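Rhamnose ABC transporter, rhamnose-binding protein (Actinomyces odontolyticus ATCC 17982, PDB 5BQ3) probably binds a sugar, most likely rhamnose, outside the cell membrane and delivers it to an ABC transporter for uptake. Local coordinates at residues A[39-44]-A[266-271]; A[155-160]-A[220-225]; A[257-262]-A[322-327]; A[275-280]-A[301-306]. All blocks are in the same frame, centred on the assembly; numbering follows the deposited sequence.

Contact 1 (A[39-44]-A[266-271]); sequences NPFSDV and FALWDP
A chi1 of -172° on Phe41, with CG opposite the backbone N, carries its ring from the first turn of helix 40-56 onto Pro271, and Val44 turns CG1 to the same proline. Pro271 CG sits 3.8 Å from the centroid of the Phe41 ring, 13° off its normal, a CH-pi contact over the face. Val44 CG1 reaches this Pro271 CG at 3.8 Å, so a ring and an aliphatic branch hold the proline. At the rim, Phe41 CZ lies 3.4 Å from Trp269 NE1; the two rings meet rim to rim with planes 86° apart, neither covering the other. Leu268 CD2 closes on Phe41 CE2 at 3.6 Å. No hydrogen bond crosses this apolar contact. With an alanine in place of Phe41, Pro271 would probably lose its CH-pi partner and Trp269 its rim contact, leaving a gap beside Leu268 CD2. Segment 266-271 runs from strand 266-268, paired with strand 320-322 in the C-terminal lobe, toward helix 271-287 of the N-terminal lobe, one of the crossings expected of a type I binding-protein fold; Phe41 packs on this crossing, and the Phe332 ring meets Phe41 at roughly a right angle.

Contact 2 (A[155-160]-A[220-225]); sequences VAILSA and VSPTTV
Ile157 pairs with Val220 in parallel strands, the touching parts of the two segments running 10° apart, with Val220 N giving a hydrogen bond to Ala156 O at 2.9 Å and Val220 O receiving one from Leu158 N at 2.9 Å. Both bonds are nearly straight, and Val220 thereby spans its neighbour with both backbone groups. One step on, the pattern changes because Pro222 has no N-H to offer. The hydroxyl of Ser221 supplies the missing donor: its OG bonds to Leu158 O at 2.7 Å, in the carbonyl plane. Without the hydroxyl, as with an alanine here, the buried Leu158 carbonyl would probably lose this donor, since the proline beside it cannot replace the bond. Pro222 CD and Thr223 CG2 crowd round that carbonyl as apolar neighbours.

The two strands are adjacent members of the four-stranded parallel sheet of the C-terminal lobe, a Rossmann-like alpha/beta layer in which helices pack on both faces. Val155 CG1 meets Val220 CG2 at 3.6 Å, where Val145 of helix 134-149 also packs, and Ile157 CG2 approaches Pro222 CD at 4.2 Å. Pro222 is the centre of an inverse gamma turn, with Thr223 N bonded weakly to Ser221 O, and the chain bends into helix 224-236. Thr223 is the N-cap: its OG1, anti to the backbone N (chi1 166°), accepts a weak bond from Val225 N at 3.4 Å and is also hydrogen-bonded to Asp197 OD1. Gln167 of helix 165-180 binds Pro222 O through NE2.

Contact 3 (A[257-262]-A[322-327]); sequences FVKDGT and FNADNI
The last turn of helix 251-260, through Val258 and Lys259, packs against Ala324 and Ile327 in the tight turn that follows strand 320-322, far along the chain but in the same C-terminal lobe. Val258 sends its two methyls to different targets. CG1 rests on the turn backbone, 3.5 Å from Ala324 N, and touches Ala324 CB at 3.9 Å; CG2 meets Ile327 CD1 tip to tip, also at 3.9 Å. Lys259 bends at its second torsion (chi2 -71°) and then runs extended, carrying the chain alongside Ile327 in the opposite direction, with CE 3.8 Å from Ile327 CG2. Its ammonium ends in a weak hydrogen bond from Lys259 NZ to Ala324 O at 3.3 Å, and forms a long, weak ion pair with Asp328.

The turn itself is pinned by its asparagines. Asn326 OD1 accepts from Asn323 N at 2.8 Å in an essentially straight bond lying in the amide carbonyl plane, while Asn323 O receives Asn326 N and, weakly, Ile327 N. Asn326 ND2 reaches back to Arg321 O and Asn323 ND2 to Glu265 OE2, which ties the turn to strand 320-322 and to the residue just before strand 266-268. Gly261, just past the helix, leaves helical geometry with a positive phi. Beneath the contact lies Phe266 of strand 266-268, packed by Val258 and Ile327 alike, so the helix end and the turn share one apolar floor beside the antiparallel pair 266-268 and 320-322.

Contact 4 (A[275-280]-A[301-306]); sequences GYVAAY and GNLGER
Tyr276 and Tyr280, one helical turn apart, receive the bend at Gly301 and Asn302 differently. The Tyr276 hydroxyl takes a hydrogen bond from the backbone: Asn302 N to Tyr276 OH is 3.2 Å with an N-H...O angle of 168°, the amide lying at the ring edge. Tyr280 instead presents a face to the Gly301 backbone: Gly301 N lies over the ring centre, 3.4 Å above the Tyr280 plane, and Gly301 CA makes a CH-pi contact 3.8 Å from the Tyr280 centroid. Gly301 has a positive phi (56°), and a CB on it would point at Tyr276 OH and Tyr280 CZ, where there is no room. Leu303 CD1 touches both Tyr276 CD2, at 3.7 Å, and Val277 CG2, at 3.8 Å. In the second shell both tyrosine hydroxyls hydrogen-bond to Glu55 OE1, which is likely to hold the two rings in place together. Arg306 steadies the other end of the bend: its NH1 bonds to Leu303 O at 2.8 Å and to Glu305 O at 3.2 Å, both from above the carbonyl planes. This surface contact joins helix 271-287 to the hairpin of strands 297-299 and 305-307, with helix 40-56 alongside the tyrosines and strand 127-130 behind Val277.

From the N terminus, the chain opens contact 1 at 39-44, in the N-terminal lobe, and passes into the C-terminal lobe before contact 2 closes within the central sheet, nested inside the long loop of contact 1. Contact 3 opens at 257-262 just before contact 1 closes at 266-271, so the two cross; they also touch through strand 266-268. The chain then returns to the N-terminal lobe, where contact 4 closes a short loop nested inside that of contact 3, and goes back to the C-terminal lobe to close contact 3 at 322-327. Contacts 2 and 4 lie on opposite sides of the molecule, their centres about 31 Å apart, and contact 1 lies at the lobe junction.

Contact 1 (A[39-44]-A[266-271])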
# COMPACT_ATOMS: atom_id res chain seq x y z
N ASN A 39 -12.40 9.40 -1.04
CA ASN A 39 -12.04 8.09 -1.59
C ASN A 39 -12.11 7.08 -0.43
O ASN A 39 -11.45 7.30 0.59
CB ASN A 39 -10.66 8.11 -2.26
CG ASN A 39 -10.29 6.81 -2.90
OD1 ASN A 39 -9.69 5.93 -2.28
ND2 ASN A 39 -10.67 6.63 -4.16
N PRO A 40 -12.96 6.02 -0.52
CA PRO A 40 -13.14 5.09 0.61
C PRO A 40 -11.86 4.59 1.29
O PRO A 40 -11.75 4.71 2.51
CB PRO A 40 -13.90 3.93 -0.02
CG PRO A 40 -14.70 4.56 -1.08
CD PRO A 40 -13.86 5.67 -1.64
N PHE A 41 -10.90 4.03 0.52
CA PHE A 41 -9.64 3.48 1.03
C PHE A 41 -8.74 4.59 1.59
O PHE A 41 -8.12 4.40 2.64
CB PHE A 41 -8.92 2.69 -0.08
CG PHE A 41 -7.71 1.90 0.34
CD1 PHE A 41 -6.46 2.49 0.40
CD2 PHE A 41 -7.80 0.53 0.58
CE1 PHE A 41 -5.33 1.75 0.76
CE2 PHE A 41 -6.67 -0.21 0.93
CZ PHE A 41 -5.44 0.40 1.02
N SER A 42 -8.68 5.74 0.90
CA SER A 42 -7.88 6.91 1.28
C SER A 42 -8.40 7.56 2.57
O SER A 42 -7.60 8.08 3.35
CB SER A 42 -7.85 7.92 0.14
OG SER A 42 -6.76 8.81 0.25
N ASP A 43 -9.73 7.52 2.80
CA ASP A 43 -10.38 8.09 3.98
C ASP A 43 -10.07 7.29 5.26
O ASP A 43 -10.09 7.87 6.35
CB ASP A 43 -11.91 8.21 3.77
CG ASP A 43 -12.35 9.36 2.88
OD1 ASP A 43 -11.48 10.07 2.33
OD2 ASP A 43 -13.58 9.55 2.73
N VAL A 44 -9.79 5.98 5.13
CA VAL A 44 -9.40 5.09 6.24
C VAL A 44 -7.99 5.51 6.71
O VAL A 44 -7.74 5.58 7.91
CB VAL A 44 -9.49 3.59 5.85
CG1 VAL A 44 -9.00 2.69 6.98
CG2 VAL A 44 -10.91 3.21 5.45
N PHE A 266 -5.57 -14.04 1.01
CA PHE A 266 -4.95 -13.01 0.19
C PHE A 266 -4.27 -12.01 1.14
O PHE A 266 -4.40 -12.15 2.35
CB PHE A 266 -5.96 -12.33 -0.77
CG PHE A 266 -7.02 -11.48 -0.10
CD1 PHE A 266 -8.21 -12.05 0.34
CD2 PHE A 266 -6.84 -10.12 0.07
CE1 PHE A 266 -9.19 -11.27 0.97
CE2 PHE A 266 -7.81 -9.34 0.71
CZ PHE A 266 -8.98 -9.92 1.14
N ALA A 267 -3.55 -11.02 0.60
CA ALA A 267 -2.87 -10.03 1.42
C ALA A 267 -3.06 -8.62 0.88
O ALA A 267 -3.46 -8.44 -0.28
CB ALA A 267 -1.39 -10.35 1.52
N LEU A 268 -2.81 -7.62 1.74
CA LEU A 268 -2.83 -6.19 1.45
C LEU A 268 -2.17 -5.49 2.65
O LEU A 268 -1.08 -5.90 3.05
CB LEU A 268 -4.25 -5.65 1.13
CG LEU A 268 -4.33 -4.33 0.35
CD1 LEU A 268 -4.04 -4.52 -1.13
CD2 LEU A 268 -5.66 -3.68 0.53
N TRP A 269 -2.80 -4.45 3.22
CA TRP A 269 -2.29 -3.66 4.34
C TRP A 269 -3.42 -2.85 4.96
O TRP A 269 -4.46 -2.68 4.33
CB TRP A 269 -1.16 -2.72 3.88
CG TRP A 269 -1.43 -2.05 2.56
CD1 TRP A 269 -2.19 -0.93 2.35
CD2 TRP A 269 -1.00 -2.49 1.27
NE1 TRP A 269 -2.25 -0.65 1.00
CE2 TRP A 269 -1.53 -1.59 0.32
CE3 TRP A 269 -0.21 -3.56 0.82
CZ2 TRP A 269 -1.29 -1.73 -1.06
CZ3 TRP A 269 0.02 -3.70 -0.54
CH2 TRP A 269 -0.51 -2.79 -1.46
N ASP A 270 -3.23 -2.37 6.19
CA ASP A 270 -4.20 -1.53 6.88
C ASP A 270 -3.83 -0.06 6.58
O ASP A 270 -2.80 0.40 7.08
CB ASP A 270 -4.21 -1.83 8.40
CG ASP A 270 -5.35 -1.23 9.20
OD1 ASP A 270 -6.14 -0.43 8.64
OD2 ASP A 270 -5.46 -1.56 10.41
N PRO A 271 -4.61 0.68 5.75
CA PRO A 271 -4.24 2.07 5.44
C PRO A 271 -4.28 3.01 6.66
O PRO A 271 -3.55 4.00 6.66
CB PRO A 271 -5.26 2.50 4.38
CG PRO A 271 -6.37 1.55 4.48
CD PRO A 271 -5.84 0.27 5.04

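Contact 2 (A[155-160]-A[220-225])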
# COMPACT_ATOMS: atom_id res chain seq x y z
N VAL A 155 1.76 -22.76 -11.23
CA VAL A 155 1.20 -21.46 -10.83
C VAL A 155 1.25 -20.46 -12.02
O VAL A 155 2.20 -20.47 -12.78
CB VAL A 155 1.95 -20.92 -9.58
CG1 VAL A 155 1.41 -19.57 -9.12
CG2 VAL A 155 1.91 -21.92 -8.43
N ALA A 156 0.21 -19.62 -12.15
CA ALA A 156 0.10 -18.59 -13.18
C ALA A 156 -0.04 -17.20 -12.55
O ALA A 156 -0.70 -17.07 -11.52
CB ALA A 156 -1.08 -18.87 -14.10
N ILE A 157 0.57 -16.17 -13.15
CA ILE A 157 0.50 -14.80 -12.64
C ILE A 157 -0.42 -13.96 -13.53
O ILE A 157 -0.22 -13.89 -14.75
CB ILE A 157 1.91 -14.17 -12.47
CG1 ILE A 157 2.79 -14.99 -11.48
CG2 ILE A 157 1.82 -12.69 -12.01
CD1 ILE A 157 4.29 -14.76 -11.57
N LEU A 158 -1.44 -13.32 -12.92
CA LEU A 158 -2.38 -12.41 -13.58
C LEU A 158 -2.12 -11.02 -13.01
O LEU A 158 -2.66 -10.65 -11.96
CB LEU A 158 -3.85 -12.86 -13.39
CG LEU A 158 -4.87 -12.21 -14.34
CD1 LEU A 158 -5.85 -13.22 -14.86
CD2 LEU A 158 -5.63 -11.08 -13.66
N SER A 159 -1.24 -10.27 -13.68
CA SER A 159 -0.80 -8.93 -13.27
C SER A 159 -1.70 -7.82 -13.85
O SER A 159 -2.71 -8.11 -14.51
CB SER A 159 0.64 -8.72 -13.71
OG SER A 159 1.21 -7.59 -13.08
N ALA A 160 -1.34 -6.54 -13.59
CA ALA A 160 -2.03 -5.35 -14.08
C ALA A 160 -1.59 -5.08 -15.53
O ALA A 160 -1.74 -5.96 -16.37
CB ALA A 160 -1.72 -4.17 -13.17
N VAL A 220 -1.78 -16.26 -8.95
CA VAL A 220 -1.30 -15.13 -8.14
C VAL A 220 -1.71 -13.87 -8.86
O VAL A 220 -1.34 -13.69 -10.02
CB VAL A 220 0.23 -15.14 -7.85
CG1 VAL A 220 0.60 -14.09 -6.82
CG2 VAL A 220 0.70 -16.51 -7.41
N SER A 221 -2.49 -13.00 -8.20
CA SER A 221 -2.93 -11.76 -8.82
C SER A 221 -2.48 -10.55 -7.98
O SER A 221 -3.16 -10.16 -7.04
CB SER A 221 -4.43 -11.76 -9.06
OG SER A 221 -4.73 -10.97 -10.20
N PRO A 222 -1.30 -9.96 -8.31
CA PRO A 222 -0.82 -8.81 -7.52
C PRO A 222 -1.52 -7.49 -7.91
O PRO A 222 -0.87 -6.46 -8.11
CB PRO A 222 0.68 -8.79 -7.81
CG PRO A 222 0.80 -9.36 -9.19
CD PRO A 222 -0.36 -10.28 -9.41
N THR A 223 -2.87 -7.54 -8.01
CA THR A 223 -3.74 -6.42 -8.40
C THR A 223 -5.14 -6.65 -7.80
O THR A 223 -5.69 -7.75 -7.93
CB THR A 223 -3.77 -6.25 -9.95
OG1 THR A 223 -4.86 -5.39 -10.33
CG2 THR A 223 -3.86 -7.57 -10.71
N THR A 224 -5.71 -5.62 -7.16
CA THR A 224 -7.04 -5.67 -6.53
C THR A 224 -8.15 -5.85 -7.58
O THR A 224 -9.17 -6.46 -7.28
CB THR A 224 -7.29 -4.43 -5.67
OG1 THR A 224 -7.22 -3.26 -6.48
CG2 THR A 224 -6.33 -4.32 -4.49
N VAL A 225 -7.93 -5.32 -8.80
CA VAL A 225 -8.88 -5.40 -9.91
C VAL A 225 -8.81 -6.81 -10.52
O VAL A 225 -9.86 -7.41 -10.79
CB VAL A 225 -8.63 -4.30 -10.99
CG1 VAL A 225 -9.71 -4.33 -12.07
CG2 VAL A 225 -8.55 -2.91 -10.36

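Contact 3 (A[257-262]-A[322-327])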
# COMPACT_ATOMS: atom_id res chain seq x y z
N PHE A 257 -16.21 -14.07 -1.72
CA PHE A 257 -15.38 -15.14 -2.28
C PHE A 257 -14.62 -15.90 -1.20
O PHE A 257 -14.35 -17.09 -1.37
CB PHE A 257 -14.40 -14.58 -3.31
CG PHE A 257 -15.06 -13.87 -4.46
CD1 PHE A 257 -15.81 -14.57 -5.40
CD2 PHE A 257 -14.93 -12.49 -4.62
CE1 PHE A 257 -16.43 -13.90 -6.46
CE2 PHE A 257 -15.54 -11.83 -5.68
CZ PHE A 257 -16.29 -12.54 -6.60
N VAL A 258 -14.27 -15.22 -0.10
CA VAL A 258 -13.55 -15.82 1.03
C VAL A 258 -14.50 -16.76 1.79
O VAL A 258 -14.09 -17.85 2.20
CB VAL A 258 -12.91 -14.73 1.94
CG1 VAL A 258 -12.27 -15.34 3.17
CG2 VAL A 258 -11.88 -13.91 1.18
N LYS A 259 -15.79 -16.38 1.91
CA LYS A 259 -16.83 -17.16 2.59
C LYS A 259 -17.30 -18.35 1.74
O LYS A 259 -17.58 -19.41 2.30
CB LYS A 259 -18.02 -16.28 2.98
CG LYS A 259 -17.70 -15.17 3.98
CD LYS A 259 -17.41 -15.66 5.38
CE LYS A 259 -16.95 -14.52 6.26
NZ LYS A 259 -16.56 -14.99 7.61
N ASP A 260 -17.38 -18.18 0.39
CA ASP A 260 -17.76 -19.21 -0.59
C ASP A 260 -16.80 -20.38 -0.58
O ASP A 260 -17.20 -21.53 -0.74
CB ASP A 260 -17.75 -18.64 -2.03
CG ASP A 260 -18.83 -17.65 -2.42
OD1 ASP A 260 -19.54 -17.15 -1.52
OD2 ASP A 260 -18.93 -17.33 -3.63
N GLY A 261 -15.52 -20.04 -0.46
CA GLY A 261 -14.40 -20.97 -0.56
C GLY A 261 -13.57 -20.80 -1.81
O GLY A 261 -12.63 -21.56 -2.03
N THR A 262 -13.90 -19.78 -2.65
CA THR A 262 -13.18 -19.46 -3.90
C THR A 262 -11.76 -18.97 -3.55
O THR A 262 -10.79 -19.37 -4.20
CB THR A 262 -13.97 -18.42 -4.73
OG1 THR A 262 -15.32 -18.87 -4.89
CG2 THR A 262 -13.36 -18.16 -6.10
N PHE A 322 -5.28 -11.58 4.96
CA PHE A 322 -6.73 -11.64 5.19
C PHE A 322 -7.28 -13.01 4.83
O PHE A 322 -7.05 -13.53 3.74
CB PHE A 322 -7.47 -10.55 4.39
CG PHE A 322 -7.00 -9.14 4.64
CD1 PHE A 322 -5.97 -8.58 3.89
CD2 PHE A 322 -7.61 -8.35 5.61
CE1 PHE A 322 -5.55 -7.27 4.11
CE2 PHE A 322 -7.18 -7.04 5.84
CZ PHE A 322 -6.15 -6.51 5.09
N ASN A 323 -8.03 -13.60 5.78
CA ASN A 323 -8.71 -14.89 5.67
C ASN A 323 -10.11 -14.75 6.28
O ASN A 323 -10.48 -13.65 6.70
CB ASN A 323 -7.89 -16.01 6.33
CG ASN A 323 -7.29 -15.64 7.67
OD1 ASN A 323 -7.99 -15.37 8.65
ND2 ASN A 323 -5.97 -15.62 7.73
N ALA A 324 -10.88 -15.85 6.34
CA ALA A 324 -12.25 -15.87 6.85
C ALA A 324 -12.39 -15.53 8.35
O ALA A 324 -13.51 -15.31 8.82
CB ALA A 324 -12.86 -17.22 6.57
N ASP A 325 -11.26 -15.43 9.08
CA ASP A 325 -11.25 -15.14 10.52
C ASP A 325 -11.08 -13.64 10.84
O ASP A 325 -11.36 -13.25 11.97
CB ASP A 325 -10.14 -15.95 11.22
CG ASP A 325 -10.11 -17.41 10.83
OD1 ASP A 325 -10.96 -18.17 11.33
OD2 ASP A 325 -9.24 -17.80 10.02
N ASN A 326 -10.64 -12.83 9.86
CA ASN A 326 -10.44 -11.39 10.08
C ASN A 326 -11.00 -10.51 8.93
O ASN A 326 -10.90 -9.29 9.02
CB ASN A 326 -8.94 -11.10 10.28
CG ASN A 326 -8.06 -11.30 9.06
OD1 ASN A 326 -8.30 -12.18 8.21
ND2 ASN A 326 -7.02 -10.49 8.94
N ILE A 327 -11.60 -11.13 7.89
CA ILE A 327 -12.16 -10.44 6.72
C ILE A 327 -13.25 -9.41 7.12
O ILE A 327 -13.26 -8.31 6.56
CB ILE A 327 -12.66 -11.44 5.63
CG1 ILE A 327 -13.05 -10.73 4.31
CG2 ILE A 327 -13.79 -12.37 6.12
CD1 ILE A 327 -11.96 -10.61 3.31

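Contact 4 (A[275-280]-A[301-306])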
# COMPACT_ATOMS: atom_id res chain seq x y z
N GLY A 275 -1.39 6.22 8.01
CA GLY A 275 -1.70 7.58 8.45
C GLY A 275 -1.28 7.82 9.89
O GLY A 275 -0.83 8.91 10.23
N TYR A 276 -1.41 6.77 10.73
CA TYR A 276 -1.05 6.75 12.15
C TYR A 276 0.46 7.00 12.33
O TYR A 276 0.83 7.92 13.07
CB TYR A 276 -1.46 5.41 12.79
CG TYR A 276 -1.44 5.40 14.30
CD1 TYR A 276 -2.57 5.73 15.04
CD2 TYR A 276 -0.30 5.00 15.00
CE1 TYR A 276 -2.56 5.72 16.44
CE2 TYR A 276 -0.28 4.98 16.39
CZ TYR A 276 -1.41 5.34 17.11
OH TYR A 276 -1.38 5.32 18.48
N VAL A 277 1.32 6.21 11.65
CA VAL A 277 2.79 6.31 11.69
C VAL A 277 3.24 7.67 11.14
O VAL A 277 4.11 8.30 11.74
CB VAL A 277 3.47 5.12 10.94
CG1 VAL A 277 4.98 5.30 10.82
CG2 VAL A 277 3.16 3.79 11.63
N ALA A 278 2.62 8.13 10.03
CA ALA A 278 2.94 9.41 9.37
C ALA A 278 2.72 10.62 10.29
O ALA A 278 3.56 11.52 10.31
CB ALA A 278 2.11 9.55 8.11
N ALA A 279 1.61 10.63 11.06
CA ALA A 279 1.28 11.71 12.00
C ALA A 279 2.28 11.76 13.15
O ALA A 279 2.64 12.85 13.59
CB ALA A 279 -0.13 11.54 12.52
N TYR A 280 2.75 10.58 13.62
CA TYR A 280 3.74 10.47 14.69
C TYR A 280 5.13 10.84 14.18
O TYR A 280 5.92 11.41 14.93
CB TYR A 280 3.75 9.06 15.31
CG TYR A 280 2.77 8.90 16.45
CD1 TYR A 280 3.14 9.21 17.76
CD2 TYR A 280 1.47 8.46 16.23
CE1 TYR A 280 2.24 9.09 18.81
CE2 TYR A 280 0.56 8.33 17.28
CZ TYR A 280 0.95 8.65 18.57
OH TYR A 280 0.05 8.51 19.60
N GLY A 301 3.29 5.76 18.55
CA GLY A 301 2.19 5.48 19.47
C GLY A 301 2.05 4.04 19.93
O GLY A 301 2.97 3.48 20.53
N ASN A 302 0.88 3.45 19.65
CA ASN A 302 0.51 2.08 20.02
C ASN A 302 1.20 1.04 19.14
O ASN A 302 1.19 -0.15 19.49
CB ASN A 302 -1.02 1.91 19.93
CG ASN A 302 -1.81 2.87 20.79
OD1 ASN A 302 -1.58 3.02 22.00
ND2 ASN A 302 -2.80 3.52 20.18
N LEU A 303 1.80 1.46 18.01
CA LEU A 303 2.48 0.57 17.07
C LEU A 303 3.98 0.38 17.41
O LEU A 303 4.66 -0.40 16.74
CB LEU A 303 2.32 1.07 15.62
CG LEU A 303 0.91 0.95 15.01
CD1 LEU A 303 0.81 1.72 13.72
CD2 LEU A 303 0.53 -0.51 14.76
N GLY A 304 4.45 1.04 18.46
CA GLY A 304 5.83 0.95 18.92
C GLY A 304 6.78 1.84 18.15
O GLY A 304 6.35 2.75 17.45
N GLU A 305 8.09 1.57 18.26
CA GLU A 305 9.13 2.35 17.60
C GLU A 305 9.35 1.93 16.13
O GLU A 305 9.02 0.81 15.75
CB GLU A 305 10.46 2.27 18.37
CG GLU A 305 10.49 3.13 19.61
CD GLU A 305 11.87 3.44 20.16
OE1 GLU A 305 12.59 2.49 20.54
OE2 GLU A 305 12.22 4.64 20.23
N ARG A 306 9.87 2.87 15.32
CA ARG A 306 10.20 2.68 13.90
C ARG A 306 11.55 3.32 13.58
O ARG A 306 11.88 4.35 14.15
CB ARG A 306 9.11 3.27 12.98
CG ARG A 306 7.76 2.55 13.00
CD ARG A 306 7.80 1.13 12.44
NE ARG A 306 6.46 0.56 12.28
CZ ARG A 306 5.76 -0.01 13.26
NH1 ARG A 306 6.26 -0.08 14.49
NH2 ARG A 306 4.56 -0.50 13.02